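Local coordinates for protein salt-tolerant glutaminase (Micrococcus luteus, PDB 3AGD) that probably catalyses the hydrolysis of L-glutamine to L-glutamate and ammonium, as a salt-tolerant member of the glutaminase family, at residues E140-L145 against A205-C210; A146-S151 against L198-D203; V317-R322 against V388-A393; L329-V334 against L409-V414. One frame throughout, in Å; residues are numbered along the deposited sequence.

Interaction 1: E140-L145 against A205-C210; sequences EIMSLL and AVMGAC
Met207 starts with CG beside its own backbone N (chi1 -70°), and a bend at chi3 (81°) then carries the end of the chain across to Met142. Its terminal CE comes within 3.6 Å of Met142 CB, and the two methionine chains pass one another at a slant. The touch is with the base of Met142, because the tip of that residue runs away from the other helix. Lower on the same chain, Met207 CG packs 4.1 Å from Leu145 CB, so one flexible side chain serves two residues a turn apart. These groups sit where helix 131-146 meets helix 201-212 at nearly a right angle, 93°, with local axes 9.4 Å apart, inside the glutaminase domain. The area shared is small, as expected of two helices that cross rather than run together, and Leu145 and Met207 provide the closest backbone approach. Phe69 of helix 67-78 touches Met142, Leu145 and Met207 alike and extends the apolar cluster into a third helix. The carbonyl of Leu145 is near the end of its helix, and Leu145 O has Val206 CG1 at 3.5 Å and the sulfur Cys210 SG at 3.6 Å beside it. A weak hydrogen bond from His217 reaches this buried oxygen. Cys210 SG also meets the aliphatic side of Leu145, 4.0 Å from Leu145 CB.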
loop_
_atom_site.group_PDB
_atom_site.type_symbol
_atom_site.label_atom_id
_atom_site.label_comp_id
_atom_site.label_asym_id
_atom_site.label_seq_id
_atom_site.Cartn_x
_atom_site.Cartn_y
_atom_site.Cartn_z
ATOM N N GLU A 140 10.621 25.763 -6.909
ATOM C CA GLU A 140 9.181 25.940 -7.034
ATOM C C GLU A 140 8.369 24.706 -6.653
ATOM O O GLU A 140 7.432 24.796 -5.856
ATOM C CB GLU A 140 8.811 26.345 -8.464
ATOM C CG GLU A 140 7.307 26.421 -8.683
ATOM C CD GLU A 140 6.918 26.520 -10.149
ATOM O OE1 GLU A 140 7.477 25.762 -10.970
ATOM O OE2 GLU A 140 6.039 27.346 -10.475
ATOM N N ILE A 141 8.713 23.553 -7.217
ATOM C CA ILE A 141 7.952 22.346 -6.915
ATOM C C ILE A 141 7.921 22.075 -5.412
ATOM O O ILE A 141 6.875 21.740 -4.860
ATOM C CB ILE A 141 8.512 21.110 -7.664
ATOM C CG1 ILE A 141 7.543 19.931 -7.504
ATOM C CG2 ILE A 141 9.895 20.748 -7.136
ATOM C CD1 ILE A 141 6.138 20.187 -8.061
ATOM N N MET A 142 9.059 22.240 -4.745
ATOM C CA MET A 142 9.106 22.011 -3.309
ATOM C C MET A 142 8.293 23.076 -2.577
ATOM O O MET A 142 7.637 22.787 -1.570
ATOM C CB MET A 142 10.555 22.010 -2.812
ATOM C CG MET A 142 11.364 20.830 -3.329
ATOM S SD MET A 142 12.998 20.644 -2.581
ATOM C CE MET A 142 14.005 21.569 -3.744
ATOM N N SER A 143 8.330 24.302 -3.093
ATOM C CA SER A 143 7.591 25.411 -2.494
ATOM C C SER A 143 6.085 25.222 -2.634
ATOM O O SER A 143 5.327 25.468 -1.694
ATOM C CB SER A 143 7.999 26.734 -3.143
ATOM O OG SER A 143 9.332 27.069 -2.804
ATOM N N LEU A 144 5.656 24.782 -3.812
ATOM C CA LEU A 144 4.239 24.561 -4.066
ATOM C C LEU A 144 3.654 23.494 -3.141
ATOM O O LEU A 144 2.534 23.639 -2.649
ATOM C CB LEU A 144 4.021 24.170 -5.529
ATOM C CG LEU A 144 4.223 25.291 -6.557
ATOM C CD1 LEU A 144 4.159 24.725 -7.967
ATOM C CD2 LEU A 144 3.154 26.359 -6.361
ATOM N N LEU A 145 4.411 22.430 -2.893
ATOM C CA LEU A 145 3.929 21.362 -2.022
ATOM C C LEU A 145 4.041 21.753 -0.550
ATOM O O LEU A 145 3.227 21.336 0.270
ATOM C CB LEU A 145 4.702 20.068 -2.282
ATOM C CG LEU A 145 4.753 19.628 -3.749
ATOM C CD1 LEU A 145 5.356 18.234 -3.839
ATOM C CD2 LEU A 145 3.352 19.646 -4.349
ATOM N N ALA A 205 6.588 17.252 6.383
ATOM C CA ALA A 205 5.349 16.532 6.657
ATOM C C ALA A 205 4.281 16.875 5.621
ATOM O O ALA A 205 3.659 15.989 5.036
ATOM C CB ALA A 205 4.845 16.872 8.064
ATOM N N VAL A 206 4.082 18.166 5.388
ATOM C CA VAL A 206 3.079 18.617 4.432
ATOM C C VAL A 206 3.433 18.207 3.009
ATOM O O VAL A 206 2.565 17.795 2.240
ATOM C CB VAL A 206 2.904 20.149 4.502
ATOM C CG1 VAL A 206 1.898 20.607 3.458
ATOM C CG2 VAL A 206 2.438 20.550 5.909
ATOM N N MET A 207 4.707 18.330 2.656
ATOM C CA MET A 207 5.165 17.949 1.327
ATOM C C MET A 207 4.905 16.447 1.157
ATOM O O MET A 207 4.373 16.004 0.136
ATOM C CB MET A 207 6.656 18.274 1.188
ATOM C CG MET A 207 6.946 19.782 1.143
ATOM S SD MET A 207 8.669 20.211 1.503
ATOM C CE MET A 207 9.431 19.907 -0.110
ATOM N N GLY A 208 5.258 15.675 2.176
ATOM C CA GLY A 208 5.041 14.240 2.127
ATOM C C GLY A 208 3.565 13.903 1.990
ATOM O O GLY A 208 3.199 12.995 1.239
ATOM N N ALA A 209 2.717 14.636 2.711
ATOM C CA ALA A 209 1.270 14.414 2.659
ATOM C C ALA A 209 0.726 14.602 1.242
ATOM O O ALA A 209 -0.182 13.884 0.822
ATOM C CB ALA A 209 0.558 15.360 3.621
ATOM N N CYS A 210 1.270 15.575 0.517
ATOM C CA CYS A 210 0.842 15.829 -0.855
ATOM C C CYS A 210 1.049 14.569 -1.693
ATOM O O CYS A 210 0.292 14.294 -2.625
ATOM C CB CYS A 210 1.645 16.983 -1.467
ATOM S SG CYS A 210 1.186 18.651 -0.903
#

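Interaction 2: A146-S151 against L198-D203; sequences AGRRLS and LVTVKD
The tight part of this contact is the side-on grip of Arg148 on Asp203, two guanidinium nitrogens each taking one carboxylate oxygen. Arg148 CG lies between the backbone N and the carbonyl carbon (chi1 74°), and the extended chain beyond carries the guanidinium there. Arg148 NE lies 3.0 Å from Asp203 OD1 and Arg148 NH1 2.8 Å from Asp203 OD2, both reaching the syn side of their oxygens. The fit is not flat, for the two planes are turned 43° apart and both bonds are somewhat bent. Leu150 CD2 covers one guanidinium face, 3.7 Å above its plane, while the two bonds to Asp203 fix its rotation. A second acid, Glu59, makes a salt bridge to the same NH1, and Tyr366 of the second subunit packs on both Arg148 and Asp203. The looser side lies at exposed Ser151. Here the backbone does the work: Leu198 N donates to Ser151 O at 2.8 Å, almost straight, while a water joins Ser151 N to Leu198 O. Another water spans Ala146 O and Asp203 OD1 and satisfies the carbonyl at the end of helix 131-146. Thr200 N, at 2.7 Å, meets the anti lone pair of Asp203 OD2; in return, Asp203 N donates to Thr200 OG1 at 3.2 Å. That reciprocal pair is a capping box at the start of helix 201-212, with Thr200 as N-cap.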
loop_
_atom_site.group_PDB
_atom_site.type_symbol
_atom_site.label_atom_id
_atom_site.label_comp_id
_atom_site.label_asym_id
_atom_site.label_seq_id
_atom_site.Cartn_x
_atom_site.Cartn_y
_atom_site.Cartn_z
ATOM N N ALA A 146 5.044 22.561 -0.215
ATOM C CA ALA A 146 5.219 23.001 1.167
ATOM C C ALA A 146 4.170 24.061 1.510
ATOM O O ALA A 146 3.835 24.258 2.675
ATOM C CB ALA A 146 6.619 23.572 1.371
ATOM N N GLY A 147 3.665 24.742 0.486
ATOM C CA GLY A 147 2.661 25.767 0.702
ATOM C C GLY A 147 3.249 27.142 0.967
ATOM O O GLY A 147 2.532 28.053 1.367
ATOM N N ARG A 148 4.553 27.297 0.759
ATOM C CA ARG A 148 5.201 28.586 0.973
ATOM C C ARG A 148 6.499 28.667 0.180
ATOM O O ARG A 148 7.123 27.645 -0.106
ATOM C CB ARG A 148 5.482 28.808 2.467
ATOM C CG ARG A 148 6.640 27.998 3.037
ATOM C CD ARG A 148 6.729 28.150 4.556
ATOM N NE ARG A 148 7.857 27.413 5.127
ATOM C CZ ARG A 148 9.123 27.824 5.095
ATOM N NH1 ARG A 148 10.077 27.078 5.638
ATOM N NH2 ARG A 148 9.438 28.987 4.536
ATOM N N ARG A 149 6.891 29.885 -0.184
ATOM C CA ARG A 149 8.115 30.104 -0.940
ATOM C C ARG A 149 9.318 29.702 -0.098
ATOM O O ARG A 149 9.536 30.244 0.984
ATOM C CB ARG A 149 8.237 31.578 -1.337
ATOM C CG ARG A 149 7.206 32.044 -2.354
ATOM C CD ARG A 149 7.307 33.550 -2.600
ATOM N NE ARG A 149 6.503 33.971 -3.746
ATOM C CZ ARG A 149 6.753 33.618 -5.005
ATOM N NH1 ARG A 149 7.790 32.839 -5.286
ATOM N NH2 ARG A 149 5.964 34.040 -5.985
ATOM N N LEU A 150 10.096 28.749 -0.596
ATOM C CA LEU A 150 11.276 28.281 0.123
ATOM C C LEU A 150 12.520 28.978 -0.413
ATOM O O LEU A 150 12.510 29.505 -1.525
ATOM C CB LEU A 150 11.422 26.768 -0.041
ATOM C CG LEU A 150 10.230 25.916 0.397
ATOM C CD1 LEU A 150 10.494 24.460 0.048
ATOM C CD2 LEU A 150 9.996 26.080 1.892
ATOM N N SER A 151 13.589 28.975 0.376
ATOM C CA SER A 151 14.838 29.610 -0.031
ATOM C C SER A 151 16.008 28.646 0.101
ATOM O O SER A 151 15.964 27.703 0.891
ATOM C CB SER A 151 15.118 30.845 0.830
ATOM O OG SER A 151 14.045 31.762 0.770
ATOM N N LEU A 198 16.032 25.170 2.080
ATOM C CA LEU A 198 15.667 25.149 3.494
ATOM C C LEU A 198 14.221 24.763 3.795
ATOM O O LEU A 198 13.275 25.336 3.251
ATOM C CB LEU A 198 15.960 26.519 4.118
ATOM C CG LEU A 198 17.437 26.916 4.229
ATOM C CD1 LEU A 198 17.561 28.414 4.519
ATOM C CD2 LEU A 198 18.100 26.081 5.328
ATOM N N VAL A 199 14.062 23.785 4.679
ATOM C CA VAL A 199 12.744 23.324 5.089
ATOM C C VAL A 199 12.785 22.965 6.570
ATOM O O VAL A 199 13.859 22.775 7.142
ATOM C CB VAL A 199 12.292 22.064 4.304
ATOM C CG1 VAL A 199 12.183 22.379 2.821
ATOM C CG2 VAL A 199 13.272 20.916 4.546
ATOM N N THR A 200 11.608 22.889 7.183
ATOM C CA THR A 200 11.488 22.518 8.584
ATOM C C THR A 200 10.786 21.166 8.596
ATOM O O THR A 200 10.296 20.701 7.561
ATOM C CB THR A 200 10.594 23.495 9.364
ATOM O OG1 THR A 200 9.251 23.399 8.868
ATOM C CG2 THR A 200 11.090 24.933 9.201
ATOM N N VAL A 201 10.739 20.539 9.763
ATOM C CA VAL A 201 10.064 19.260 9.908
ATOM C C VAL A 201 8.632 19.378 9.380
ATOM O O VAL A 201 8.135 18.487 8.685
ATOM C CB VAL A 201 9.993 18.851 11.380
ATOM C CG1 VAL A 201 9.165 17.607 11.530
ATOM C CG2 VAL A 201 11.382 18.622 11.919
ATOM N N LYS A 202 7.979 20.487 9.720
ATOM C CA LYS A 202 6.606 20.735 9.301
ATOM C C LYS A 202 6.487 20.814 7.786
ATOM O O LYS A 202 5.524 20.312 7.209
ATOM C CB LYS A 202 6.086 22.032 9.923
ATOM C CG LYS A 202 5.874 21.965 11.430
ATOM C CD LYS A 202 5.360 23.304 11.952
ATOM C CE LYS A 202 5.091 23.268 13.444
ATOM N NZ LYS A 202 4.566 24.576 13.950
ATOM N N ASP A 203 7.453 21.459 7.142
ATOM C CA ASP A 203 7.430 21.564 5.691
ATOM C C ASP A 203 7.435 20.166 5.081
ATOM O O ASP A 203 6.617 19.852 4.213
ATOM C CB ASP A 203 8.650 22.331 5.178
ATOM C CG ASP A 203 8.611 23.801 5.527
ATOM O OD1 ASP A 203 7.583 24.461 5.254
ATOM O OD2 ASP A 203 9.619 24.300 6.064
HETATM O O HOH W 1 4.892 24.347 5.022
HETATM O O HOH W 2 12.947 28.295 2.996
#

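Interaction 3: V317-R322 against V388-A393; sequences VRFVER and VHEAAA
Strand 317-322 and helix 389-393 run almost in the same direction, 5° apart, with their local axes 7.0 Å from each other, so that the helix lies along one face of the strand. Val320 is the centre of the packing. Its CB stands 3.7 Å from Glu390 CB, the two side chains running antiparallel alongside one another, while its CG1 branch rests on Ala391, 3.8 Å from Ala391 CA. At the start of both segments Val317 CG2 and Val388 CG2 meet at 3.7 Å, the two valines roughly perpendicular; helix 337-349 supplies further neighbours for both. The polar bond comes from Glu390. With CG beside its backbone N (chi1 -53°) and the chain extended beyond, the carboxylate reaches back to the strand, and Val320 N donates to Glu390 OE1 at 2.7 Å, approaching the oxygen almost end-on. A classic beta bulge, with Arg318 and Phe319 both facing His330, comes just before this amide. One water joins the two backbones, donating to Val320 O and to Glu390 O. The other carboxylate oxygen, Glu390 OE2, forms a salt bridge with Arg413 of the second subunit. Glu390 OE1 thus chiefly serves the amide, with a weak bond from a second water, and OE2 the arginine of the partner subunit; this pairing would be expected to help keep the carboxylate ionised and to couple the strand-helix layer to the subunit interface.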
loop_
_atom_site.group_PDB
_atom_site.type_symbol
_atom_site.label_atom_id
_atom_site.label_comp_id
_atom_site.label_asym_id
_atom_site.label_seq_id
_atom_site.Cartn_x
_atom_site.Cartn_y
_atom_site.Cartn_z
ATOM N N VAL A 317 -21.016 2.235 0.969
ATOM C CA VAL A 317 -22.470 2.192 1.057
ATOM C C VAL A 317 -22.830 2.637 2.471
ATOM O O VAL A 317 -22.627 1.894 3.433
ATOM C CB VAL A 317 -23.022 0.767 0.809
ATOM C CG1 VAL A 317 -24.531 0.755 1.004
ATOM C CG2 VAL A 317 -22.679 0.309 -0.609
ATOM N N ARG A 318 -23.346 3.858 2.594
ATOM C CA ARG A 318 -23.728 4.416 3.893
ATOM C C ARG A 318 -24.931 3.654 4.460
ATOM O O ARG A 318 -24.987 3.368 5.654
ATOM C CB ARG A 318 -24.053 5.909 3.736
ATOM C CG ARG A 318 -24.277 6.676 5.032
ATOM C CD ARG A 318 -24.538 8.153 4.727
ATOM N NE ARG A 318 -24.828 8.956 5.915
ATOM C CZ ARG A 318 -23.915 9.406 6.775
ATOM N NH1 ARG A 318 -22.625 9.141 6.596
ATOM N NH2 ARG A 318 -24.294 10.136 7.817
ATOM N N PHE A 319 -25.894 3.342 3.596
ATOM C CA PHE A 319 -27.080 2.583 3.985
ATOM C C PHE A 319 -27.981 2.293 2.788
ATOM O O PHE A 319 -27.861 2.923 1.735
ATOM C CB PHE A 319 -27.888 3.307 5.081
ATOM C CG PHE A 319 -28.594 4.565 4.620
ATOM C CD1 PHE A 319 -28.230 5.805 5.133
ATOM C CD2 PHE A 319 -29.656 4.503 3.716
ATOM C CE1 PHE A 319 -28.914 6.968 4.759
ATOM C CE2 PHE A 319 -30.347 5.658 3.334
ATOM C CZ PHE A 319 -29.975 6.892 3.857
ATOM N N VAL A 320 -28.867 1.317 2.959
ATOM C CA VAL A 320 -29.824 0.933 1.928
ATOM C C VAL A 320 -31.128 0.678 2.664
ATOM O O VAL A 320 -31.240 -0.280 3.426
ATOM C CB VAL A 320 -29.408 -0.361 1.206
ATOM C CG1 VAL A 320 -30.322 -0.601 0.008
ATOM C CG2 VAL A 320 -27.957 -0.270 0.765
ATOM N N GLU A 321 -32.108 1.547 2.452
ATOM C CA GLU A 321 -33.390 1.406 3.125
ATOM C C GLU A 321 -34.500 1.250 2.100
ATOM O O GLU A 321 -34.319 1.581 0.930
ATOM C CB GLU A 321 -33.626 2.624 4.022
ATOM C CG GLU A 321 -32.399 2.941 4.867
ATOM C CD GLU A 321 -32.625 4.033 5.891
ATOM O OE1 GLU A 321 -33.270 5.050 5.563
ATOM O OE2 GLU A 321 -32.134 3.875 7.029
ATOM N N ARG A 322 -35.648 0.743 2.528
ATOM C CA ARG A 322 -36.741 0.538 1.591
ATOM C C ARG A 322 -38.089 1.062 2.043
ATOM O O ARG A 322 -38.448 0.940 3.211
ATOM C CB ARG A 322 -36.881 -0.951 1.280
ATOM C CG ARG A 322 -37.991 -1.247 0.288
ATOM C CD ARG A 322 -37.924 -2.668 -0.238
ATOM N NE ARG A 322 -38.975 -2.917 -1.218
ATOM C CZ ARG A 322 -39.097 -4.037 -1.922
ATOM N NH1 ARG A 322 -40.095 -4.164 -2.789
ATOM N NH2 ARG A 322 -38.221 -5.023 -1.769
ATOM N N VAL A 388 -23.483 -2.576 2.761
ATOM C CA VAL A 388 -23.769 -3.271 1.507
ATOM C C VAL A 388 -24.830 -4.346 1.727
ATOM O O VAL A 388 -25.714 -4.554 0.889
ATOM C CB VAL A 388 -22.503 -3.967 0.939
ATOM C CG1 VAL A 388 -22.872 -4.815 -0.280
ATOM C CG2 VAL A 388 -21.459 -2.931 0.562
ATOM N N HIS A 389 -24.733 -5.019 2.869
ATOM C CA HIS A 389 -25.649 -6.096 3.211
ATOM C C HIS A 389 -27.097 -5.651 3.347
ATOM O O HIS A 389 -28.008 -6.472 3.244
ATOM C CB HIS A 389 -25.203 -6.776 4.510
ATOM C CG HIS A 389 -25.345 -5.915 5.728
ATOM N ND1 HIS A 389 -24.490 -4.870 6.008
ATOM C CD2 HIS A 389 -26.245 -5.946 6.740
ATOM C CE1 HIS A 389 -24.855 -4.296 7.140
ATOM N NE2 HIS A 389 -25.918 -4.928 7.604
ATOM N N GLU A 390 -27.318 -4.361 3.579
ATOM C CA GLU A 390 -28.681 -3.869 3.729
ATOM C C GLU A 390 -29.469 -3.997 2.421
ATOM O O GLU A 390 -30.701 -3.975 2.429
ATOM C CB GLU A 390 -28.679 -2.414 4.219
ATOM C CG GLU A 390 -27.853 -2.192 5.485
ATOM C CD GLU A 390 -28.083 -0.826 6.121
ATOM O OE1 GLU A 390 -28.350 0.142 5.381
ATOM O OE2 GLU A 390 -27.982 -0.718 7.364
ATOM N N ALA A 391 -28.762 -4.143 1.302
ATOM C CA ALA A 391 -29.423 -4.289 0.005
ATOM C C ALA A 391 -30.132 -5.637 -0.044
ATOM O O ALA A 391 -31.282 -5.732 -0.471
ATOM C CB ALA A 391 -28.411 -4.193 -1.130
ATOM N N ALA A 392 -29.437 -6.679 0.400
ATOM C CA ALA A 392 -30.010 -8.016 0.414
ATOM C C ALA A 392 -31.223 -8.022 1.338
ATOM O O ALA A 392 -32.242 -8.644 1.038
ATOM C CB ALA A 392 -28.973 -9.027 0.893
ATOM N N ALA A 393 -31.104 -7.317 2.459
ATOM C CA ALA A 393 -32.184 -7.229 3.433
ATOM C C ALA A 393 -33.367 -6.478 2.838
ATOM O O ALA A 393 -34.519 -6.770 3.162
ATOM C CB ALA A 393 -31.696 -6.524 4.695
HETATM O O HOH W 3 -32.078 -2.704 4.169
HETATM O O HOH W 4 -30.168 1.258 7.327
#

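Interaction 4: L329-V334 against L409-V414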
loop_
_atom_site.group_PDB
_atom_site.type_symbol
_atom_site.label_atom_id
_atom_site.label_comp_id
_atom_site.label_asym_id
_atom_site.label_seq_id
_atom_site.Cartn_x
_atom_site.Cartn_y
_atom_site.Cartn_z
ATOM N N LEU A 329 -30.599 4.342 -1.610
ATOM C CA LEU A 329 -29.232 3.868 -1.500
ATOM C C LEU A 329 -28.309 5.082 -1.385
ATOM O O LEU A 329 -28.095 5.799 -2.361
ATOM C CB LEU A 329 -28.890 3.054 -2.749
ATOM C CG LEU A 329 -27.726 2.061 -2.750
ATOM C CD1 LEU A 329 -27.487 1.629 -4.189
ATOM C CD2 LEU A 329 -26.468 2.680 -2.185
ATOM N N HIS A 330 -27.774 5.315 -0.190
ATOM C CA HIS A 330 -26.878 6.446 0.030
ATOM C C HIS A 330 -25.407 6.023 0.100
ATOM O O HIS A 330 -25.040 5.141 0.882
ATOM C CB HIS A 330 -27.275 7.183 1.310
ATOM C CG HIS A 330 -28.508 8.020 1.166
ATOM N ND1 HIS A 330 -29.689 7.526 0.657
ATOM C CD2 HIS A 330 -28.741 9.322 1.461
ATOM C CE1 HIS A 330 -30.597 8.486 0.643
ATOM N NE2 HIS A 330 -30.047 9.585 1.125
ATOM N N LEU A 331 -24.579 6.661 -0.725
ATOM C CA LEU A 331 -23.152 6.375 -0.791
ATOM C C LEU A 331 -22.353 7.433 -0.026
ATOM O O LEU A 331 -22.888 8.485 0.326
ATOM C CB LEU A 331 -22.701 6.330 -2.256
ATOM C CG LEU A 331 -23.514 5.408 -3.175
ATOM C CD1 LEU A 331 -22.894 5.374 -4.563
ATOM C CD2 LEU A 331 -23.550 4.006 -2.581
ATOM N N GLN A 332 -21.075 7.160 0.225
ATOM C CA GLN A 332 -20.230 8.103 0.963
ATOM C C GLN A 332 -18.750 7.754 0.796
ATOM O O GLN A 332 -18.416 6.684 0.287
ATOM C CB GLN A 332 -20.589 8.058 2.454
ATOM C CG GLN A 332 -20.167 6.756 3.123
ATOM C CD GLN A 332 -20.705 6.591 4.531
ATOM O OE1 GLN A 332 -21.021 7.568 5.208
ATOM N NE2 GLN A 332 -20.796 5.344 4.986
ATOM N N GLY A 333 -17.880 8.671 1.227
ATOM C CA GLY A 333 -16.439 8.463 1.167
ATOM C C GLY A 333 -15.732 8.754 -0.143
ATOM O O GLY A 333 -16.319 9.287 -1.086
ATOM N N VAL A 334 -14.445 8.414 -0.185
ATOM C CA VAL A 334 -13.626 8.596 -1.381
ATOM C C VAL A 334 -13.796 7.318 -2.190
ATOM O O VAL A 334 -13.234 6.277 -1.847
ATOM C CB VAL A 334 -12.138 8.779 -1.013
ATOM C CG1 VAL A 334 -11.267 8.674 -2.255
ATOM C CG2 VAL A 334 -11.943 10.128 -0.338
ATOM N N LEU A 409 -30.473 7.137 -5.736
ATOM C CA LEU A 409 -29.029 7.031 -5.546
ATOM C C LEU A 409 -28.497 8.381 -5.060
ATOM O O LEU A 409 -28.278 9.288 -5.861
ATOM C CB LEU A 409 -28.348 6.656 -6.866
ATOM C CG LEU A 409 -27.170 5.674 -6.816
ATOM C CD1 LEU A 409 -26.403 5.742 -8.133
ATOM C CD2 LEU A 409 -26.244 6.008 -5.657
ATOM N N ASN A 410 -28.284 8.507 -3.754
ATOM C CA ASN A 410 -27.800 9.760 -3.175
ATOM C C ASN A 410 -26.280 9.797 -2.967
ATOM O O ASN A 410 -25.716 8.975 -2.237
ATOM C CB ASN A 410 -28.511 10.017 -1.846
ATOM C CG ASN A 410 -28.151 11.359 -1.249
ATOM O OD1 ASN A 410 -27.005 11.593 -0.859
ATOM N ND2 ASN A 410 -29.130 12.257 -1.183
ATOM N N LEU A 411 -25.632 10.778 -3.593
ATOM C CA LEU A 411 -24.181 10.937 -3.520
ATOM C C LEU A 411 -23.727 12.142 -2.680
ATOM O O LEU A 411 -22.549 12.507 -2.699
ATOM C CB LEU A 411 -23.615 11.080 -4.939
ATOM C CG LEU A 411 -24.151 10.127 -6.012
ATOM C CD1 LEU A 411 -23.538 10.484 -7.350
ATOM C CD2 LEU A 411 -23.837 8.693 -5.646
ATOM N N ALA A 412 -24.651 12.753 -1.944
ATOM C CA ALA A 412 -24.317 13.920 -1.129
ATOM C C ALA A 412 -23.157 13.684 -0.165
ATOM O O ALA A 412 -22.331 14.576 0.044
ATOM C CB ALA A 412 -25.548 14.391 -0.353
ATOM N N ARG A 413 -23.090 12.491 0.419
ATOM C CA ARG A 413 -22.028 12.167 1.370
ATOM C C ARG A 413 -20.743 11.693 0.693
ATOM O O ARG A 413 -19.736 11.459 1.360
ATOM C CB ARG A 413 -22.503 11.095 2.353
ATOM C CG ARG A 413 -23.605 11.542 3.305
ATOM C CD ARG A 413 -23.059 12.393 4.428
ATOM N NE ARG A 413 -24.107 12.798 5.363
ATOM C CZ ARG A 413 -23.876 13.418 6.517
ATOM N NH1 ARG A 413 -22.634 13.702 6.878
ATOM N NH2 ARG A 413 -24.886 13.759 7.308
ATOM N N VAL A 414 -20.774 11.535 -0.624
ATOM C CA VAL A 414 -19.582 11.105 -1.336
ATOM C C VAL A 414 -18.643 12.303 -1.453
ATOM O O VAL A 414 -19.042 13.368 -1.930
ATOM C CB VAL A 414 -19.926 10.574 -2.746
ATOM C CG1 VAL A 414 -18.646 10.269 -3.515
ATOM C CG2 VAL A 414 -20.771 9.315 -2.629
HETATM O O HOH W 5 -24.991 10.323 0.668
#
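His330 and Asn410 stack as flat groups, with ring and amide planes only 5° apart. Asn410 CB sits over the centre of the imidazole, a CH-pi contact of 3.4 Å to the ring centroid, and Asn410 CG lies above the CD2-NE2 side. Asn410 lays its amide there by setting CG anti to its backbone N (chi1 -175°). Phe319 stacks on the opposite face of the His330 ring. His330 and Asn410 are directly paired neighbours on adjacent parallel strands, 326-332 and 406-417, in the mixed sheet of the STAS-like domain. Asn410 N donates to Leu329 O at 3.1 Å, and Leu331 N to Asn410 O at 3.0 Å, the latter nearly straight. Beneath, on the apolar side with Leu329 and Leu409, Leu331 CD1 touches Leu409 CD2 and Leu411 CD2, each at 3.6 Å, and Val414 CG2 presses on the base of Leu331. Helices 337-349 and 419-434 cover this side, against Leu329 and Leu331 in the first case and Leu409 in the second. Beyond Leu411 the second strand breaks into a type I turn ending at Val414, and the pairing resumes with a weak bond from Gly333 N to Arg413 O, followed by a backbone bond between Gly333 and Asp415. An Asx turn at Asn410 leads into the type I turn: Ala412 N donates to Asn410 OD1 at 2.8 Å from above the side-chain carbonyl plane, 43° out of it.

The four contacts form two pairs, one in each lobe of the chain. Interactions 1 and 2 share helix 201-212, with centres 8 Å apart; Ser143 OG lies 2.9 Å from Leu150 N, a probable hydrogen bond. This pair is near the glutamate site: the side chain of Met142 lies about 8 Å from that of Cys195, seen to bind L-glutamate. Interactions 3 and 4, centres 12 Å apart, share a sheet and a probable hydrogen bond, Arg318 NH1 to Gln332 OE1 at 2.6 Å. They lie away from the annotated sites, their centres about 40 and 30 Å from that of interaction 1. All four reach the second subunit, interaction 1 through Val206 alone.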